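Long-range contacts in peptide ABC transporter, peptide-binding protein (Thermus thermophilus, PDB 2D5W), which binds oligopeptides, here crystallised with a pentapeptide, and probably delivers them to an ABC transporter for uptake: residues Y145-Y150 with Q517-F522; P121-R126 with L139-A144. All coordinates share one frame; numbering follows the deposited sequence.

Contact 2 comes first along the chain. It closes a short loop of 12 residues, eight of them strand, and brings residues 139-144 back against helix 121-126. The chain then runs straight on into 145-150, where contact 1 begins. Contact 1 closes a far longer loop, 366 residues, and ends at 517-522. The two neither nest nor cross; they stand in series. Their centres lie 11 Å apart and they touch. The hydroxyl of Y145 meets D122 and the carboxylate of D148 meets R126. Together they tie helix 121-126 and the loop after the inner strand 136-141 to 517-522, at the C-terminal part of helix 509-518.

Contact 1. Residues Y145-Y150 with Q517-F522; sequences YYYDTY and QAVLEF
Y145 and V519 lie side by side, with CG2 of V519 over one face of the Y145 ring. This CH-pi contact puts CG2 3.5 Å from the ring centroid, 8° off the normal. V519 CG1 stands anti to the carbonyl carbon (chi1 -64°), which leaves CG2 between the backbone N and that carbon, over the ring. L520 adds CD2, which comes 3.7 Å from Y145 CE2. The one hydrogen bond across the contact runs from Y146 N to V519 O, 2.9 Å, and meets the carbonyl almost head-on. The same V519 O takes a CA-H...O contact from Y145 CA at 3.2 Å. It also lies at the edge of the Y146 ring, near its plane. F522 covers the backbone from another direction, with Y146 CA over its ring face.

Further out, Y145 N bonds to D148 OD1 at 2.8 Å, from above the carboxylate plane. This backs up the type I turn Y145-D148, which D148 N to Y145 O closes. The Y145 hydroxyl binds D122 and N485. Those of Y146 and Y147 bind E474 O and D475. One face of Y145 thus packs on V519, while the tyrosine hydroxyls are satisfied by these partners outside the two segments.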
ATOM      1  N   TYR A 145       2.546  -0.185  20.715  1.00  9.80           N
ATOM      2  CA  TYR A 145       1.509  -0.997  20.089  1.00  9.53           C
ATOM      3  C   TYR A 145       2.079  -2.393  19.869  1.00  9.82           C
ATOM      4  O   TYR A 145       3.295  -2.570  19.786  1.00 10.42           O
ATOM      5  CB  TYR A 145       1.068  -0.400  18.750  1.00 10.90           C
ATOM      6  CG  TYR A 145       0.229   0.859  18.854  1.00 10.54           C
ATOM      7  CD1 TYR A 145      -0.301   1.457  17.710  1.00 10.18           C
ATOM      8  CD2 TYR A 145      -0.042   1.453  20.090  1.00 10.98           C
ATOM      9  CE1 TYR A 145      -1.077   2.611  17.792  1.00 10.64           C
ATOM     10  CE2 TYR A 145      -0.814   2.608  20.180  1.00 12.37           C
ATOM     11  CZ  TYR A 145      -1.328   3.180  19.031  1.00 11.35           C
ATOM     12  OH  TYR A 145      -2.090   4.323  19.139  1.00 12.44           O
ATOM     13  N   TYR A 146       1.198  -3.381  19.754  1.00 10.03           N
ATOM     14  CA  TYR A 146       1.613  -4.768  19.598  1.00 10.14           C
ATOM     15  C   TYR A 146       2.504  -5.068  18.400  1.00 10.78           C
ATOM     16  O   TYR A 146       3.248  -6.048  18.415  1.00 11.42           O
ATOM     17  CB  TYR A 146       0.377  -5.676  19.548  1.00  9.89           C
ATOM     18  CG  TYR A 146      -0.318  -5.722  18.203  1.00  9.67           C
ATOM     19  CD1 TYR A 146      -0.055  -6.750  17.299  1.00 10.26           C
ATOM     20  CD2 TYR A 146      -1.230  -4.735  17.831  1.00  9.65           C
ATOM     21  CE1 TYR A 146      -0.682  -6.795  16.055  1.00  9.75           C
ATOM     22  CE2 TYR A 146      -1.861  -4.770  16.588  1.00  9.39           C
ATOM     23  CZ  TYR A 146      -1.580  -5.801  15.709  1.00  9.08           C
ATOM     24  OH  TYR A 146      -2.186  -5.836  14.472  1.00  9.71           O
ATOM     25  N   TYR A 147       2.439  -4.224  17.376  1.00  9.91           N
ATOM     26  CA  TYR A 147       3.211  -4.441  16.155  1.00 10.21           C
ATOM     27  C   TYR A 147       4.462  -3.589  15.971  1.00 10.79           C
ATOM     28  O   TYR A 147       5.090  -3.644  14.915  1.00 10.95           O
ATOM     29  CB  TYR A 147       2.299  -4.242  14.940  1.00 11.22           C
ATOM     30  CG  TYR A 147       1.640  -2.873  14.835  1.00 10.29           C
ATOM     31  CD1 TYR A 147       2.395  -1.698  14.857  1.00 12.02           C
ATOM     32  CD2 TYR A 147       0.265  -2.761  14.640  1.00 11.90           C
ATOM     33  CE1 TYR A 147       1.796  -0.450  14.679  1.00 12.25           C
ATOM     34  CE2 TYR A 147      -0.342  -1.519  14.458  1.00 12.78           C
ATOM     35  CZ  TYR A 147       0.428  -0.369  14.477  1.00 11.58           C
ATOM     36  OH  TYR A 147      -0.158   0.859  14.276  1.00 12.99           O
ATOM     37  N   ASP A 148       4.845  -2.817  16.981  1.00 10.45           N
ATOM     38  CA  ASP A 148       6.003  -1.940  16.836  1.00 11.22           C
ATOM     39  C   ASP A 148       7.347  -2.602  16.525  1.00 12.20           C
ATOM     40  O   ASP A 148       8.233  -1.955  15.959  1.00 12.93           O
ATOM     41  CB  ASP A 148       6.115  -1.035  18.064  1.00 10.64           C
ATOM     42  CG  ASP A 148       5.029   0.035  18.098  1.00 10.53           C
ATOM     43  OD1 ASP A 148       4.775   0.594  19.183  1.00 10.77           O
ATOM     44  OD2 ASP A 148       4.436   0.329  17.034  1.00 11.87           O
ATOM     45  N   THR A 149       7.508  -3.876  16.870  1.00 11.96           N
ATOM     46  CA  THR A 149       8.768  -4.561  16.581  1.00 13.72           C
ATOM     47  C   THR A 149       8.742  -5.259  15.224  1.00 14.80           C
ATOM     48  O   THR A 149       9.752  -5.813  14.792  1.00 15.84           O
ATOM     49  CB  THR A 149       9.117  -5.620  17.652  1.00 13.44           C
ATOM     50  OG1 THR A 149       8.110  -6.638  17.670  1.00 15.55           O
ATOM     51  CG2 THR A 149       9.225  -4.978  19.028  1.00 14.18           C
ATOM     52  N   TYR A 150       7.590  -5.227  14.555  1.00 13.07           N
ATOM     53  CA  TYR A 150       7.437  -5.870  13.248  1.00 13.23           C
ATOM     54  C   TYR A 150       8.205  -5.142  12.143  1.00 13.39           C
ATOM     55  O   TYR A 150       7.968  -3.963  11.884  1.00 15.65           O
ATOM     56  CB  TYR A 150       5.962  -5.926  12.840  1.00 12.22           C
ATOM     57  CG  TYR A 150       5.045  -6.768  13.708  1.00 12.46           C
ATOM     58  CD1 TYR A 150       3.707  -6.932  13.352  1.00 12.34           C
ATOM     59  CD2 TYR A 150       5.495  -7.380  14.881  1.00 13.44           C
ATOM     60  CE1 TYR A 150       2.837  -7.679  14.132  1.00 12.59           C
ATOM     61  CE2 TYR A 150       4.624  -8.137  15.675  1.00 14.01           C
ATOM     62  CZ  TYR A 150       3.297  -8.279  15.289  1.00 13.61           C
ATOM     63  OH  TYR A 150       2.416  -9.016  16.048  1.00 15.11           O
ATOM     64  N   GLN A 517      -8.037   0.462  21.424  1.00 11.43           N
ATOM     65  CA  GLN A 517      -7.683  -0.378  22.558  1.00 11.10           C
ATOM     66  C   GLN A 517      -6.975  -1.640  22.074  1.00 11.20           C
ATOM     67  O   GLN A 517      -5.996  -2.087  22.670  1.00 11.61           O
ATOM     68  CB  GLN A 517      -8.927  -0.785  23.348  1.00 12.70           C
ATOM     69  CG  GLN A 517      -8.583  -1.530  24.628  1.00 13.98           C
ATOM     70  CD  GLN A 517      -9.803  -2.052  25.359  1.00 15.13           C
ATOM     71  OE1 GLN A 517     -10.821  -1.366  25.468  1.00 18.83           O
ATOM     72  NE2 GLN A 517      -9.699  -3.265  25.883  1.00 15.66           N
ATOM     73  N   ALA A 518      -7.473  -2.206  20.981  1.00 10.68           N
ATOM     74  CA  ALA A 518      -6.913  -3.430  20.431  1.00 10.01           C
ATOM     75  C   ALA A 518      -5.426  -3.360  20.116  1.00 10.31           C
ATOM     76  O   ALA A 518      -4.702  -4.319  20.359  1.00 10.45           O
ATOM     77  CB  ALA A 518      -7.683  -3.841  19.184  1.00 10.69           C
ATOM     78  N   VAL A 519      -4.965  -2.237  19.573  1.00  9.58           N
ATOM     79  CA  VAL A 519      -3.553  -2.122  19.230  1.00 10.11           C
ATOM     80  C   VAL A 519      -2.658  -2.078  20.462  1.00 10.50           C
ATOM     81  O   VAL A 519      -1.451  -2.299  20.359  1.00 10.53           O
ATOM     82  CB  VAL A 519      -3.267  -0.886  18.337  1.00 10.90           C
ATOM     83  CG1 VAL A 519      -3.984  -1.038  17.000  1.00 12.62           C
ATOM     84  CG2 VAL A 519      -3.692   0.389  19.034  1.00 11.13           C
ATOM     85  N   LEU A 520      -3.253  -1.798  21.619  1.00 10.71           N
ATOM     86  CA  LEU A 520      -2.521  -1.751  22.884  1.00 10.84           C
ATOM     87  C   LEU A 520      -2.566  -3.110  23.575  1.00 10.49           C
ATOM     88  O   LEU A 520      -1.930  -3.306  24.615  1.00 11.43           O
ATOM     89  CB  LEU A 520      -3.143  -0.718  23.823  1.00 10.99           C
ATOM     90  CG  LEU A 520      -3.118   0.754  23.417  1.00 10.72           C
ATOM     91  CD1 LEU A 520      -4.023   1.543  24.350  1.00 12.00           C
ATOM     92  CD2 LEU A 520      -1.694   1.287  23.467  1.00 11.75           C
ATOM     93  N   GLU A 521      -3.331  -4.039  23.011  1.00 10.90           N
ATOM     94  CA  GLU A 521      -3.463  -5.365  23.600  1.00 11.57           C
ATOM     95  C   GLU A 521      -2.365  -6.304  23.136  1.00 11.80           C
ATOM     96  O   GLU A 521      -2.344  -6.726  21.978  1.00 12.09           O
ATOM     97  CB  GLU A 521      -4.824  -5.969  23.254  1.00 12.71           C
ATOM     98  CG  GLU A 521      -5.060  -7.311  23.921  1.00 18.51           C
ATOM     99  CD  GLU A 521      -4.900  -7.232  25.428  1.00 20.17           C
ATOM    100  OE1 GLU A 521      -5.763  -6.607  26.078  1.00 18.96           O
ATOM    101  OE2 GLU A 521      -3.907  -7.778  25.961  1.00 21.21           O
ATOM    102  N   PHE A 522      -1.453  -6.646  24.037  1.00 11.80           N
ATOM    103  CA  PHE A 522      -0.368  -7.541  23.672  1.00 12.69           C
ATOM    104  C   PHE A 522      -0.746  -9.011  23.746  1.00 14.17           C
ATOM    105  O   PHE A 522       0.029  -9.878  23.349  1.00 15.90           O
ATOM    106  CB  PHE A 522       0.877  -7.241  24.510  1.00 13.72           C
ATOM    107  CG  PHE A 522       1.608  -6.012  24.057  1.00 13.15           C
ATOM    108  CD1 PHE A 522       1.089  -4.746  24.303  1.00 14.60           C
ATOM    109  CD2 PHE A 522       2.781  -6.121  23.323  1.00 13.67           C
ATOM    110  CE1 PHE A 522       1.729  -3.603  23.820  1.00 13.72           C
ATOM    111  CE2 PHE A 522       3.428  -4.989  22.834  1.00 14.30           C
ATOM    112  CZ  PHE A 522       2.901  -3.728  23.082  1.00 13.37           C
TER

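Contact 2. Residues P121-R126 with L139-A144; sequences PDFWER and LIFEPA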
ATOM      1  N   PRO A 121      -0.559   9.662  11.141  1.00 10.89           N
ATOM      2  CA  PRO A 121      -0.325  10.685  12.166  1.00 12.01           C
ATOM      3  C   PRO A 121      -0.202  10.101  13.573  1.00 11.20           C
ATOM      4  O   PRO A 121       0.384  10.727  14.453  1.00 11.89           O
ATOM      5  CB  PRO A 121      -1.530  11.612  12.022  1.00 11.67           C
ATOM      6  CG  PRO A 121      -1.946  11.424  10.598  1.00 19.31           C
ATOM      7  CD  PRO A 121      -1.791   9.945  10.385  1.00 11.37           C
ATOM      8  N   ASP A 122      -0.756   8.911  13.788  1.00 11.58           N
ATOM      9  CA  ASP A 122      -0.665   8.271  15.097  1.00 11.75           C
ATOM     10  C   ASP A 122       0.788   7.909  15.391  1.00 11.80           C
ATOM     11  O   ASP A 122       1.302   8.209  16.469  1.00 12.38           O
ATOM     12  CB  ASP A 122      -1.547   7.017  15.145  1.00 12.78           C
ATOM     13  CG  ASP A 122      -1.280   6.163  16.374  1.00 13.35           C
ATOM     14  OD1 ASP A 122      -0.330   5.352  16.343  1.00 15.39           O
ATOM     15  OD2 ASP A 122      -2.013   6.316  17.374  1.00 15.71           O
ATOM     16  N   PHE A 123       1.449   7.265  14.432  1.00 11.62           N
ATOM     17  CA  PHE A 123       2.846   6.877  14.585  1.00 12.64           C
ATOM     18  C   PHE A 123       3.678   8.105  14.928  1.00 12.48           C
ATOM     19  O   PHE A 123       4.469   8.099  15.874  1.00 13.36           O
ATOM     20  CB  PHE A 123       3.367   6.268  13.275  1.00 13.28           C
ATOM     21  CG  PHE A 123       4.859   6.031  13.252  1.00 13.75           C
ATOM     22  CD1 PHE A 123       5.394   4.819  13.678  1.00 14.82           C
ATOM     23  CD2 PHE A 123       5.728   7.022  12.797  1.00 15.68           C
ATOM     24  CE1 PHE A 123       6.770   4.593  13.648  1.00 16.41           C
ATOM     25  CE2 PHE A 123       7.108   6.804  12.765  1.00 16.12           C
ATOM     26  CZ  PHE A 123       7.627   5.587  13.192  1.00 16.26           C
ATOM     27  N   TRP A 124       3.479   9.167  14.158  1.00 12.08           N
ATOM     28  CA  TRP A 124       4.249  10.378  14.357  1.00 12.72           C
ATOM     29  C   TRP A 124       3.992  11.127  15.652  1.00 13.28           C
ATOM     30  O   TRP A 124       4.744  12.028  16.014  1.00 14.89           O
ATOM     31  CB  TRP A 124       4.099  11.275  13.128  1.00 12.03           C
ATOM     32  CG  TRP A 124       4.890  10.701  11.993  1.00 11.54           C
ATOM     33  CD1 TRP A 124       4.415  10.047  10.891  1.00 11.80           C
ATOM     34  CD2 TRP A 124       6.317  10.619  11.926  1.00 11.71           C
ATOM     35  NE1 TRP A 124       5.464   9.557  10.146  1.00 11.96           N
ATOM     36  CE2 TRP A 124       6.642   9.895  10.760  1.00 12.16           C
ATOM     37  CE3 TRP A 124       7.353  11.087  12.746  1.00 12.50           C
ATOM     38  CZ2 TRP A 124       7.967   9.625  10.392  1.00 11.73           C
ATOM     39  CZ3 TRP A 124       8.667  10.819  12.383  1.00 13.17           C
ATOM     40  CH2 TRP A 124       8.961  10.094  11.215  1.00 13.63           C
ATOM     41  N   GLU A 125       2.944  10.736  16.368  1.00 14.22           N
ATOM     42  CA  GLU A 125       2.642  11.362  17.646  1.00 15.99           C
ATOM     43  C   GLU A 125       3.295  10.596  18.792  1.00 15.49           C
ATOM     44  O   GLU A 125       3.765  11.198  19.757  1.00 18.31           O
ATOM     45  CB  GLU A 125       1.128  11.408  17.877  1.00 17.68           C
ATOM     46  CG  GLU A 125       0.402  12.448  17.051  1.00 23.99           C
ATOM     47  CD  GLU A 125       0.714  13.866  17.496  1.00 26.00           C
ATOM     48  OE1 GLU A 125       0.313  14.812  16.788  1.00 29.14           O
ATOM     49  OE2 GLU A 125       1.353  14.033  18.558  1.00 28.17           O
ATOM     50  N   ARG A 126       3.357   9.273  18.675  1.00 13.46           N
ATOM     51  CA  ARG A 126       3.900   8.453  19.756  1.00 13.75           C
ATOM     52  C   ARG A 126       5.302   7.876  19.581  1.00 13.16           C
ATOM     53  O   ARG A 126       5.802   7.202  20.478  1.00 13.22           O
ATOM     54  CB  ARG A 126       2.920   7.315  20.054  1.00 16.18           C
ATOM     55  CG  ARG A 126       2.838   6.302  18.941  1.00 15.35           C
ATOM     56  CD  ARG A 126       1.666   5.333  19.082  1.00 15.47           C
ATOM     57  NE  ARG A 126       1.737   4.379  17.983  1.00 13.14           N
ATOM     58  CZ  ARG A 126       2.557   3.333  17.965  1.00 12.68           C
ATOM     59  NH1 ARG A 126       2.585   2.528  16.913  1.00 13.79           N
ATOM     60  NH2 ARG A 126       3.314   3.067  19.020  1.00 11.90           N
ATOM     61  N   LEU A 139      14.770   3.800  19.219  1.00 11.17           N
ATOM     62  CA  LEU A 139      13.434   4.219  18.827  1.00 10.79           C
ATOM     63  C   LEU A 139      12.575   4.058  20.078  1.00 10.47           C
ATOM     64  O   LEU A 139      12.657   3.039  20.770  1.00 11.37           O
ATOM     65  CB  LEU A 139      12.901   3.343  17.690  1.00 11.62           C
ATOM     66  CG  LEU A 139      13.655   3.476  16.362  1.00 11.97           C
ATOM     67  CD1 LEU A 139      13.104   2.476  15.360  1.00 14.22           C
ATOM     68  CD2 LEU A 139      13.524   4.896  15.827  1.00 15.00           C
ATOM     69  N   ILE A 140      11.769   5.071  20.370  1.00 11.57           N
ATOM     70  CA  ILE A 140      10.917   5.064  21.551  1.00 12.50           C
ATOM     71  C   ILE A 140       9.450   5.152  21.162  1.00 12.38           C
ATOM     72  O   ILE A 140       9.024   6.119  20.532  1.00 13.95           O
ATOM     73  CB  ILE A 140      11.256   6.260  22.467  1.00 13.33           C
ATOM     74  CG1 ILE A 140      12.755   6.262  22.788  1.00 15.10           C
ATOM     75  CG2 ILE A 140      10.438   6.186  23.752  1.00 14.44           C
ATOM     76  CD1 ILE A 140      13.240   7.541  23.447  1.00 18.83           C
ATOM     77  N   PHE A 141       8.681   4.135  21.541  1.00 11.24           N
ATOM     78  CA  PHE A 141       7.254   4.096  21.243  1.00 11.09           C
ATOM     79  C   PHE A 141       6.479   4.214  22.550  1.00 11.19           C
ATOM     80  O   PHE A 141       6.617   3.370  23.437  1.00 11.11           O
ATOM     81  CB  PHE A 141       6.864   2.777  20.566  1.00 11.39           C
ATOM     82  CG  PHE A 141       7.723   2.405  19.386  1.00 12.27           C
ATOM     83  CD1 PHE A 141       9.011   1.913  19.573  1.00 14.15           C
ATOM     84  CD2 PHE A 141       7.235   2.524  18.090  1.00 13.12           C
ATOM     85  CE1 PHE A 141       9.802   1.541  18.487  1.00 13.48           C
ATOM     86  CE2 PHE A 141       8.020   2.155  16.994  1.00 13.87           C
ATOM     87  CZ  PHE A 141       9.303   1.664  17.194  1.00 13.55           C
ATOM     88  N   GLU A 142       5.664   5.254  22.671  1.00 11.33           N
ATOM     89  CA  GLU A 142       4.874   5.444  23.880  1.00 12.14           C
ATOM     90  C   GLU A 142       3.577   6.191  23.579  1.00 12.31           C
ATOM     91  O   GLU A 142       3.599   7.358  23.193  1.00 13.53           O
ATOM     92  CB  GLU A 142       5.681   6.215  24.929  1.00 14.68           C
ATOM     93  CG  GLU A 142       4.953   6.354  26.259  1.00 17.05           C
ATOM     94  CD  GLU A 142       5.745   7.127  27.293  1.00 20.20           C
ATOM     95  OE1 GLU A 142       6.858   6.686  27.644  1.00 22.16           O
ATOM     96  OE2 GLU A 142       5.249   8.176  27.756  1.00 24.92           O
ATOM     97  N   PRO A 143       2.426   5.517  23.738  1.00 12.48           N
ATOM     98  CA  PRO A 143       2.314   4.124  24.179  1.00 12.01           C
ATOM     99  C   PRO A 143       2.739   3.163  23.074  1.00 11.69           C
ATOM    100  O   PRO A 143       2.616   3.478  21.888  1.00 13.10           O
ATOM    101  CB  PRO A 143       0.834   3.994  24.520  1.00 12.74           C
ATOM    102  CG  PRO A 143       0.195   4.872  23.493  1.00 12.40           C
ATOM    103  CD  PRO A 143       1.091   6.096  23.496  1.00 12.29           C
ATOM    104  N   ALA A 144       3.234   1.996  23.464  1.00 10.46           N
ATOM    105  CA  ALA A 144       3.673   0.996  22.503  1.00 10.17           C
ATOM    106  C   ALA A 144       2.492   0.181  21.993  1.00 10.71           C
ATOM    107  O   ALA A 144       1.550  -0.100  22.743  1.00 10.79           O
ATOM    108  CB  ALA A 144       4.699   0.074  23.147  1.00 11.91           C
TER
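R126 reaches P143 and E142 through two hydrogen bonds, one from its side chain and one to its backbone. E142 N donates to R126 O at 2.9 Å, and the bond is nearly straight at 170°. R126 NH2 donates to P143 O at 3.0 Å. That bond is more bent, 137°, and the acceptor is tilted out of the guanidinium plane, while the donor lies in the carbonyl plane of P143. F141 CA adds a CA-H...O contact to R126 O.

The charged group is held on other sides too. R126 NE forms a salt bridge with D122 OD1 at 2.8 Å, from within its own helix. The bond is in the guanidinium plane and reaches the syn side of the carboxylate. The guanidinium has a second acidic partner, D148, through NH2, and makes a cation-pi contact with Y145. The first torsion of R126 puts CG between the backbone N and the carbonyl carbon, and the chain, extended from CG to NE, then brings the guanidinium to P143 O and D122. With alanine in place of R126, D122 and D148 would probably lose their cationic mate and P143 O this donor.

Strands 127-131 and 136-141 form a beta hairpin in a four-stranded antiparallel sheet, and helix 121-126 leads directly into its first strand. The axes of 121-126 and 139-141 stand 108° apart, 9.0 Å at their closest. The peptide bond before P143 is cis.

Packing is lighter. R126 NH2 lies at the edge of the F141 ring, near its plane, and 3.9 Å from F141 CB. F123 CE1 meets F141 CE2 at 4.3 Å. R126 CB lies 4.1 Å from P143 CD. E142 turns away from the helix, and its carboxylate pairs with R80 on strand 78-86.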